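Leucine aminopeptidase A1, chloroplastic (Solanum lycopersicum, PDB 5D8N) removes unsubstituted N-terminal amino acids, preferably leucine, from peptides as a magnesium-dependent homohexamer of the M17 family, and also acts as a molecular chaperone. Local coordinates at residues Val220-Ala224 and Asn225-Pro229; Ala336-Leu339 and Gly340-Pro344; Val419-Gly422 and Pro423-Gly427; Tyr517-Ser520 and Thr521-Trp525. The protein carries 1 engineered substitution. All coordinates share one frame; numbering follows the deposited sequence.

Interaction 1 (Val220-Ala224 and Asn225-Pro229); sequences VNAPA and NIVTP. With MG (magnesium ion), chain H.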
# COMPACT_ATOMS: atom_id res chain seq x y z
N VAL A 220 17.58 -25.30 -10.82
CA VAL A 220 17.01 -24.06 -10.30
C VAL A 220 17.22 -22.92 -11.29
O VAL A 220 16.32 -22.13 -11.49
CB VAL A 220 17.62 -23.70 -8.93
CG1 VAL A 220 17.07 -22.38 -8.42
CG2 VAL A 220 17.33 -24.80 -7.91
N ASN A 221 18.42 -22.72 -11.80
CA ASN A 221 18.64 -21.68 -12.78
C ASN A 221 17.64 -21.75 -13.93
O ASN A 221 17.32 -20.74 -14.52
CB ASN A 221 20.05 -21.80 -13.37
CG ASN A 221 21.12 -21.25 -12.45
OD1 ASN A 221 20.86 -20.56 -11.48
ND2 ASN A 221 22.35 -21.62 -12.74
N ALA A 222 17.34 -22.95 -14.42
CA ALA A 222 16.48 -23.09 -15.57
C ALA A 222 15.11 -22.53 -15.21
O ALA A 222 14.59 -22.79 -14.12
CB ALA A 222 16.39 -24.55 -15.98
N PRO A 223 14.48 -21.81 -16.14
CA PRO A 223 13.14 -21.29 -15.92
C PRO A 223 12.08 -22.37 -16.10
O PRO A 223 12.33 -23.45 -16.66
CB PRO A 223 13.04 -20.23 -17.01
CG PRO A 223 13.78 -20.87 -18.15
CD PRO A 223 14.93 -21.57 -17.52
N ALA A 224 10.89 -22.04 -15.63
CA ALA A 224 9.77 -22.97 -15.61
C ALA A 224 9.30 -23.42 -16.99
O ALA A 224 8.64 -24.46 -17.10
CB ALA A 224 8.62 -22.37 -14.84
N ASN A 225 9.57 -22.64 -18.04
CA ASN A 225 9.22 -23.04 -19.41
C ASN A 225 10.19 -24.08 -19.96
O ASN A 225 9.92 -24.71 -20.97
CB ASN A 225 9.05 -21.84 -20.35
CG ASN A 225 10.31 -21.02 -20.54
OD1 ASN A 225 11.01 -20.69 -19.60
ND2 ASN A 225 10.59 -20.68 -21.79
N ILE A 226 11.27 -24.33 -19.24
CA ILE A 226 12.26 -25.34 -19.62
C ILE A 226 12.22 -26.53 -18.64
O ILE A 226 12.08 -27.67 -19.04
CB ILE A 226 13.68 -24.72 -19.58
CG1 ILE A 226 13.83 -23.61 -20.61
CG2 ILE A 226 14.76 -25.78 -19.76
CD1 ILE A 226 13.80 -24.05 -22.06
N VAL A 227 12.34 -26.27 -17.34
CA VAL A 227 12.14 -27.32 -16.35
C VAL A 227 10.70 -27.36 -15.86
O VAL A 227 10.32 -26.63 -14.94
CB VAL A 227 13.15 -27.22 -15.18
CG1 VAL A 227 12.83 -28.24 -14.08
CG2 VAL A 227 14.56 -27.52 -15.69
N THR A 228 9.89 -28.07 -16.63
CA THR A 228 8.53 -28.43 -16.29
C THR A 228 8.54 -29.67 -15.41
O THR A 228 9.58 -30.24 -15.18
CB THR A 228 7.77 -28.78 -17.57
OG1 THR A 228 8.45 -29.85 -18.23
CG2 THR A 228 7.72 -27.57 -18.52
N PRO A 229 7.38 -30.04 -14.88
CA PRO A 229 7.32 -31.27 -14.11
C PRO A 229 7.71 -32.53 -14.89
O PRO A 229 8.46 -33.36 -14.39
CB PRO A 229 5.86 -31.33 -13.63
CG PRO A 229 5.45 -29.90 -13.53
CD PRO A 229 6.15 -29.23 -14.71
MG MG H . 14.18 -22.04 -12.20
O HOH W 1 14.52 -19.87 -12.24
O HOH W 2 12.01 -21.94 -12.50
O HOH W 3 13.75 -24.27 -11.88
O HOH W 4 13.62 -21.97 -10.12

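Interaction 2 (Ala336-Leu339 and Gly340-Pro344); sequences AKAL and GEIRP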
# COMPACT_ATOMS: atom_id res chain seq x y z
N ALA A 336 20.83 -37.36 -4.89
CA ALA A 336 20.73 -38.65 -5.54
C ALA A 336 21.87 -38.86 -6.51
O ALA A 336 22.44 -39.94 -6.58
CB ALA A 336 19.41 -38.80 -6.28
N LYS A 337 22.14 -37.83 -7.30
CA LYS A 337 23.25 -37.84 -8.22
C LYS A 337 24.59 -38.11 -7.53
O LYS A 337 25.37 -38.95 -7.97
CB LYS A 337 23.25 -36.52 -8.99
CG LYS A 337 24.47 -36.27 -9.87
CD LYS A 337 24.45 -37.14 -11.10
CE LYS A 337 25.57 -36.74 -12.04
NZ LYS A 337 25.73 -37.81 -13.08
N ALA A 338 24.83 -37.44 -6.42
CA ALA A 338 26.02 -37.70 -5.64
C ALA A 338 26.06 -39.15 -5.13
O ALA A 338 27.07 -39.85 -5.25
CB ALA A 338 26.14 -36.71 -4.49
N LEU A 339 24.97 -39.59 -4.51
CA LEU A 339 24.95 -40.87 -3.84
C LEU A 339 25.04 -42.00 -4.84
O LEU A 339 25.58 -43.07 -4.55
CB LEU A 339 23.71 -40.97 -2.97
CG LEU A 339 23.78 -40.04 -1.74
CD1 LEU A 339 22.43 -39.97 -1.05
CD2 LEU A 339 24.83 -40.52 -0.73
N GLY A 340 24.54 -41.78 -6.04
CA GLY A 340 24.65 -42.79 -7.07
C GLY A 340 26.10 -43.14 -7.38
O GLY A 340 26.40 -44.32 -7.56
N GLU A 341 26.98 -42.13 -7.35
CA GLU A 341 28.40 -42.34 -7.51
C GLU A 341 29.04 -42.90 -6.25
O GLU A 341 29.97 -43.70 -6.33
CB GLU A 341 29.13 -41.04 -7.87
CG GLU A 341 28.73 -40.45 -9.21
CD GLU A 341 29.55 -41.01 -10.36
OE1 GLU A 341 30.27 -42.01 -10.18
OE2 GLU A 341 29.29 -40.56 -11.49
N ILE A 342 28.72 -42.32 -5.10
CA ILE A 342 29.41 -42.65 -3.86
C ILE A 342 29.07 -44.06 -3.37
O ILE A 342 29.93 -44.76 -2.82
CB ILE A 342 29.07 -41.64 -2.76
CG1 ILE A 342 29.62 -40.25 -3.13
CG2 ILE A 342 29.64 -42.10 -1.42
CD1 ILE A 342 28.98 -39.12 -2.35
N ARG A 343 27.85 -44.50 -3.66
CA ARG A 343 27.42 -45.89 -3.39
C ARG A 343 27.61 -46.32 -1.95
O ARG A 343 28.14 -47.39 -1.71
CB ARG A 343 28.17 -46.92 -4.23
CG ARG A 343 27.95 -46.78 -5.71
CD ARG A 343 28.90 -47.73 -6.44
NE ARG A 343 28.43 -49.12 -6.36
CZ ARG A 343 27.67 -49.72 -7.28
NH1 ARG A 343 27.21 -49.05 -8.33
NH2 ARG A 343 27.23 -50.96 -7.06
N PRO A 344 27.03 -45.60 -1.00
CA PRO A 344 27.16 -46.09 0.37
C PRO A 344 26.38 -47.38 0.62
O PRO A 344 25.27 -47.56 0.14
CB PRO A 344 26.58 -44.95 1.20
CG PRO A 344 25.65 -44.25 0.26
CD PRO A 344 26.30 -44.33 -1.09

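Interaction 3 (Val419-Gly422 and Pro423-Gly427); sequences VALG and PSVAG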
# COMPACT_ATOMS: atom_id res chain seq x y z
N VAL A 419 13.09 -13.38 6.96
CA VAL A 419 13.03 -12.30 7.95
C VAL A 419 13.80 -12.70 9.19
O VAL A 419 14.66 -11.96 9.66
CB VAL A 419 11.60 -11.94 8.35
CG1 VAL A 419 11.61 -10.95 9.51
CG2 VAL A 419 10.88 -11.33 7.15
N ALA A 420 13.61 -13.95 9.61
CA ALA A 420 14.21 -14.48 10.83
C ALA A 420 15.72 -14.66 10.74
O ALA A 420 16.45 -14.36 11.70
CB ALA A 420 13.56 -15.81 11.15
N LEU A 421 16.17 -15.32 9.67
CA LEU A 421 17.52 -15.84 9.63
C LEU A 421 18.34 -15.26 8.49
O LEU A 421 19.49 -15.61 8.33
CB LEU A 421 17.52 -17.36 9.53
CG LEU A 421 16.99 -18.12 10.74
CD1 LEU A 421 16.91 -19.63 10.48
CD2 LEU A 421 17.90 -17.88 11.92
N GLY A 422 17.73 -14.37 7.72
CA GLY A 422 18.43 -13.71 6.65
C GLY A 422 18.52 -14.56 5.41
O GLY A 422 17.97 -15.64 5.34
N PRO A 423 19.27 -14.09 4.42
CA PRO A 423 19.38 -14.78 3.14
C PRO A 423 20.22 -16.06 3.13
O PRO A 423 20.13 -16.85 2.18
CB PRO A 423 20.02 -13.74 2.21
CG PRO A 423 20.73 -12.77 3.12
CD PRO A 423 19.89 -12.75 4.39
N SER A 424 21.06 -16.26 4.15
CA SER A 424 22.14 -17.21 4.06
C SER A 424 22.00 -18.44 4.97
O SER A 424 22.81 -19.37 4.85
CB SER A 424 23.47 -16.54 4.39
OG SER A 424 23.70 -15.41 3.59
N VAL A 425 21.02 -18.44 5.86
CA VAL A 425 20.91 -19.45 6.91
C VAL A 425 19.53 -20.10 6.88
O VAL A 425 18.51 -19.42 7.03
CB VAL A 425 21.13 -18.84 8.32
CG1 VAL A 425 21.05 -19.94 9.38
CG2 VAL A 425 22.49 -18.15 8.43
N ALA A 426 19.48 -21.40 6.65
CA ALA A 426 18.21 -22.10 6.57
C ALA A 426 17.70 -22.42 7.97
O ALA A 426 18.48 -22.58 8.91
CB ALA A 426 18.36 -23.38 5.75
N GLY A 427 16.39 -22.53 8.10
CA GLY A 427 15.78 -22.89 9.36
C GLY A 427 15.43 -24.38 9.38
O GLY A 427 14.79 -24.88 8.47
O HOH W 5 16.67 -17.99 5.82

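Interaction 4 (Tyr517-Ser520 and Thr521-Trp525); sequences YGVS and TLVEW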
# COMPACT_ATOMS: atom_id res chain seq x y z
N TYR A 517 22.39 -25.25 -2.70
CA TYR A 517 22.33 -25.44 -1.26
C TYR A 517 21.57 -26.70 -0.90
O TYR A 517 20.44 -26.91 -1.34
CB TYR A 517 21.70 -24.23 -0.57
CG TYR A 517 21.59 -24.37 0.92
CD1 TYR A 517 20.49 -24.99 1.51
CD2 TYR A 517 22.54 -23.82 1.76
CE1 TYR A 517 20.44 -25.21 2.87
CE2 TYR A 517 22.42 -23.90 3.14
CZ TYR A 517 21.41 -24.65 3.69
OH TYR A 517 21.31 -24.73 5.06
N GLY A 518 22.11 -27.43 0.06
CA GLY A 518 21.46 -28.57 0.66
C GLY A 518 22.14 -29.88 0.28
O GLY A 518 22.07 -30.85 1.05
N VAL A 519 22.63 -29.97 -0.96
CA VAL A 519 23.13 -31.24 -1.48
C VAL A 519 24.20 -31.77 -0.55
O VAL A 519 24.14 -32.91 -0.11
CB VAL A 519 23.67 -31.12 -2.91
CG1 VAL A 519 24.34 -32.39 -3.35
CG2 VAL A 519 22.55 -30.78 -3.88
N SER A 520 25.20 -30.96 -0.27
CA SER A 520 26.34 -31.45 0.51
C SER A 520 25.93 -31.90 1.89
O SER A 520 26.44 -32.88 2.42
CB SER A 520 27.48 -30.43 0.56
OG SER A 520 27.00 -29.20 1.13
N THR A 521 25.05 -31.13 2.53
CA THR A 521 24.58 -31.49 3.87
C THR A 521 23.79 -32.81 3.85
O THR A 521 23.99 -33.69 4.71
CB THR A 521 23.75 -30.36 4.50
OG1 THR A 521 24.56 -29.18 4.62
CG2 THR A 521 23.23 -30.73 5.86
N LEU A 522 22.91 -32.97 2.87
CA LEU A 522 22.15 -34.20 2.78
C LEU A 522 23.05 -35.43 2.57
O LEU A 522 22.81 -36.50 3.13
CB LEU A 522 21.10 -34.13 1.67
CG LEU A 522 19.99 -33.09 1.89
CD1 LEU A 522 19.04 -33.08 0.70
CD2 LEU A 522 19.25 -33.25 3.20
N VAL A 523 24.03 -35.28 1.70
CA VAL A 523 24.97 -36.36 1.46
C VAL A 523 25.69 -36.72 2.76
O VAL A 523 25.82 -37.92 3.08
CB VAL A 523 25.98 -36.03 0.34
CG1 VAL A 523 27.12 -37.05 0.31
CG2 VAL A 523 25.26 -35.98 -0.99
N GLU A 524 26.21 -35.71 3.45
CA GLU A 524 26.88 -35.98 4.72
C GLU A 524 25.94 -36.68 5.68
O GLU A 524 26.34 -37.58 6.42
CB GLU A 524 27.42 -34.72 5.38
CG GLU A 524 28.67 -34.16 4.71
CD GLU A 524 29.91 -35.06 4.85
OE1 GLU A 524 30.00 -35.82 5.84
OE2 GLU A 524 30.83 -34.89 4.02
N TRP A 525 24.69 -36.24 5.73
CA TRP A 525 23.75 -36.83 6.67
C TRP A 525 23.51 -38.31 6.35
O TRP A 525 23.44 -39.16 7.23
CB TRP A 525 22.42 -36.07 6.64
CG TRP A 525 21.36 -36.67 7.52
CD1 TRP A 525 21.34 -36.67 8.89
CD2 TRP A 525 20.23 -37.42 7.10
NE1 TRP A 525 20.17 -37.23 9.33
CE2 TRP A 525 19.50 -37.75 8.26
CE3 TRP A 525 19.67 -37.71 5.85
CZ2 TRP A 525 18.26 -38.38 8.21
CZ3 TRP A 525 18.45 -38.38 5.79
CH2 TRP A 525 17.75 -38.68 6.97

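Interaction 1 (Val220-Ala224 and Asn225-Pro229)
Pro-223 and Ile-226 face each other across a type I beta turn, part of the short connection between helix 197-221 and helix 229-242. Along the ring of Pro-223, CB lies 3.3 Å from Asn-225 OD1, CG approaches that oxygen to 3.1 Å and touches Ile-226 CG1 at 3.7 Å, and CD backs onto the same CG1. Asn-225 has CG between its backbone N and carbonyl carbon (chi1 63°), which folds the amide back beside the proline; its ND2 is held by Leu-17 O and by Ile-370 O of a second subunit. Pro-223 O takes two N-H groups: Val-227 N at 2.9 Å, nearly in line with the carbonyl, and Ile-226 N from above the carbonyl plane. Replacing Pro-223 by glycine would probably leave Ile-226 CG1 without its ring partner and give the turn more backbone freedom. Ala-222, with only a methyl, lets its CB come 3.5 Å from Val-227 CG2. Just before the turn the backbone binds magnesium: Val-220 O and four waters complete an octahedron with Ala-222 O, which lies 2.1 Å from the metal.

Interaction 2 (Ala336-Leu339 and Gly340-Pro344)
With CG anti to its carbonyl carbon (chi1 -71°), Leu-339 has a second torsion of 169° that extends CD1 and leaves the other methyl, CD2, to meet Pro-344 CG, 3.9 Å away; the two side chains cross at about a right angle. Ile-342 uses the same first rotamer (chi1 -66°) and lays its CG1 arm over the carbonyl of Ala-338, CG1 lying 3.3 Å from Ala-338 O, while CD1 lies near the same oxygen and only loosely against Ala-338 CB. That oxygen takes the N-H of Ile-342 in its carbonyl plane at 3.0 Å and a weaker, more bent bond from Glu-341 N. The last full backbone bond runs from Arg-343 N to Leu-339 O, 2.8 Å long. This is the C-terminal end of helix 327-342, which packs on strands 278-284 and 347-358 of the catalytic domain's mixed sheet, with apolar Leu-339 fitted against Phe-351 and, on helix 519-527, Val-526. Arg-343 takes left-handed backbone angles as the helix ends, and Leu-339 packs on the proline just beyond. Pro-344, lacking an N-H and disfavouring helical angles in the residue before it, suits a chain leaving the helix. Lys-337 and Glu-341 stand one turn apart, NZ and OE2 separated by 4.8 Å, too far for a direct bridge; both reach Tyr-243 OH, whose hydroxyl links the two charges, while exposed Arg-343 forms a salt bridge with Asp-245 through NH1.

Interaction 3 (Val419-Gly422 and Pro423-Gly427)
A water bridges Gly-422 O and Val-425 O, 2.7 Å from Gly-422 O and 2.6 Å from Val-425 O, across the mouth of the turn that leads from helix 416-421 into strand 426-429. The bend is a type I beta turn with Pro-423 and Ser-424 at its corners; its closing bond is missing, since Gly-422 O and Val-425 N stay 4.2 Å apart, and no direct hydrogen bond joins the two halves, so the water spans the carbonyls instead. Gly-422 ends the helix with positive phi (81°), which favours glycine, and a CB there would clash with Pro-423 CD, a second reason for the residue. Pro-423 suits the first corner because its ring fixes phi near the value the turn needs. The apolar half of the contact is carried by Leu-421 and Val-425, whose CB atoms face each other at 4.1 Å. Val-425 keeps CG1 anti to its backbone N (chi1 -178°), leaving CG2 beside Leu-421 O. That oxygen, with Ser-424 N, also bonds to Tyr-459 OH of a third subunit, a residue that also packs on Pro-423 and Val-425, so this turn belongs to a subunit interface. Beyond it the chain enters the mixed sheet, where Ala-426 pairs with Lys-449 and Trp-451 and Gly-427 with Asp-501. Leu-421 extends CD1 to the start of the strand, 3.6 Å from Gly-427 CA, where a side chain would be tight.

Interaction 4 (Tyr517-Ser520 and Thr521-Trp525)
The first turn of helix 519-527, the last helix of the chain, is held by three regular backbone bonds, each with an N-H...O angle of about 167°: Leu-522 N to Gly-518 O at 2.9 Å, Val-523 N to Val-519 O, and Glu-524 N to Ser-520 O. Gly-518 is the N-cap; its positive phi of 111° would jam a CB against the preceding carbonyl oxygen, which accounts for glycine here. Over the three carbonyls the later side chains lie back: Leu-522 CG is 3.2 Å from Gly-518 O, Val-523 CG2 is 3.4 Å from Val-519 O, and Glu-524 CG is 3.4 Å from Ser-520 O. All three reach back because the branch concerned stands anti to its own carbonyl carbon, beside the backbone N. Val-519 CG1 and Val-523 CG2, one turn apart, lie 4.4 Å from each other, on the face that packs on helix 197-221. Thr-521 OG1 bonds to Glu-448 OE1 and Ser-446 OG; Glu-448 OE2 also receives Gly-518 N and probably offsets the partial positive charge at the helix N-terminus, while Glu-524 is shared by Tyr-205 OH and Arg-528. A glycine-capped helix packed between neighbouring helices and a mixed beta sheet, here with Leu-522 against Ile-408 and Leu-410, fits the alpha/beta/alpha catalytic domain of M17 aminopeptidases.

Overall arrangement
All four contacts are local and lie in the catalytic domain, but they sit at different places in it. Interactions 1, 3 and 4 are buried; interaction 2 is partly buried and edged with charges. Interactions 2 and 4 join neighbouring helices: the end of 327-342 meets the start of 519-527, with Ala-338 CB 3.7 Å from Val-523 CG2, so an apolar seam links a helix C-terminus to an N-terminus. Interaction 3 reaches interaction 4 where Ala-426 CB packs on Tyr-517 OH, while its water-bridged turn faces another subunit. Interaction 1, about 25 Å from interaction 3 between centres, touches none of the others and is the one whose carbonyls bind a metal.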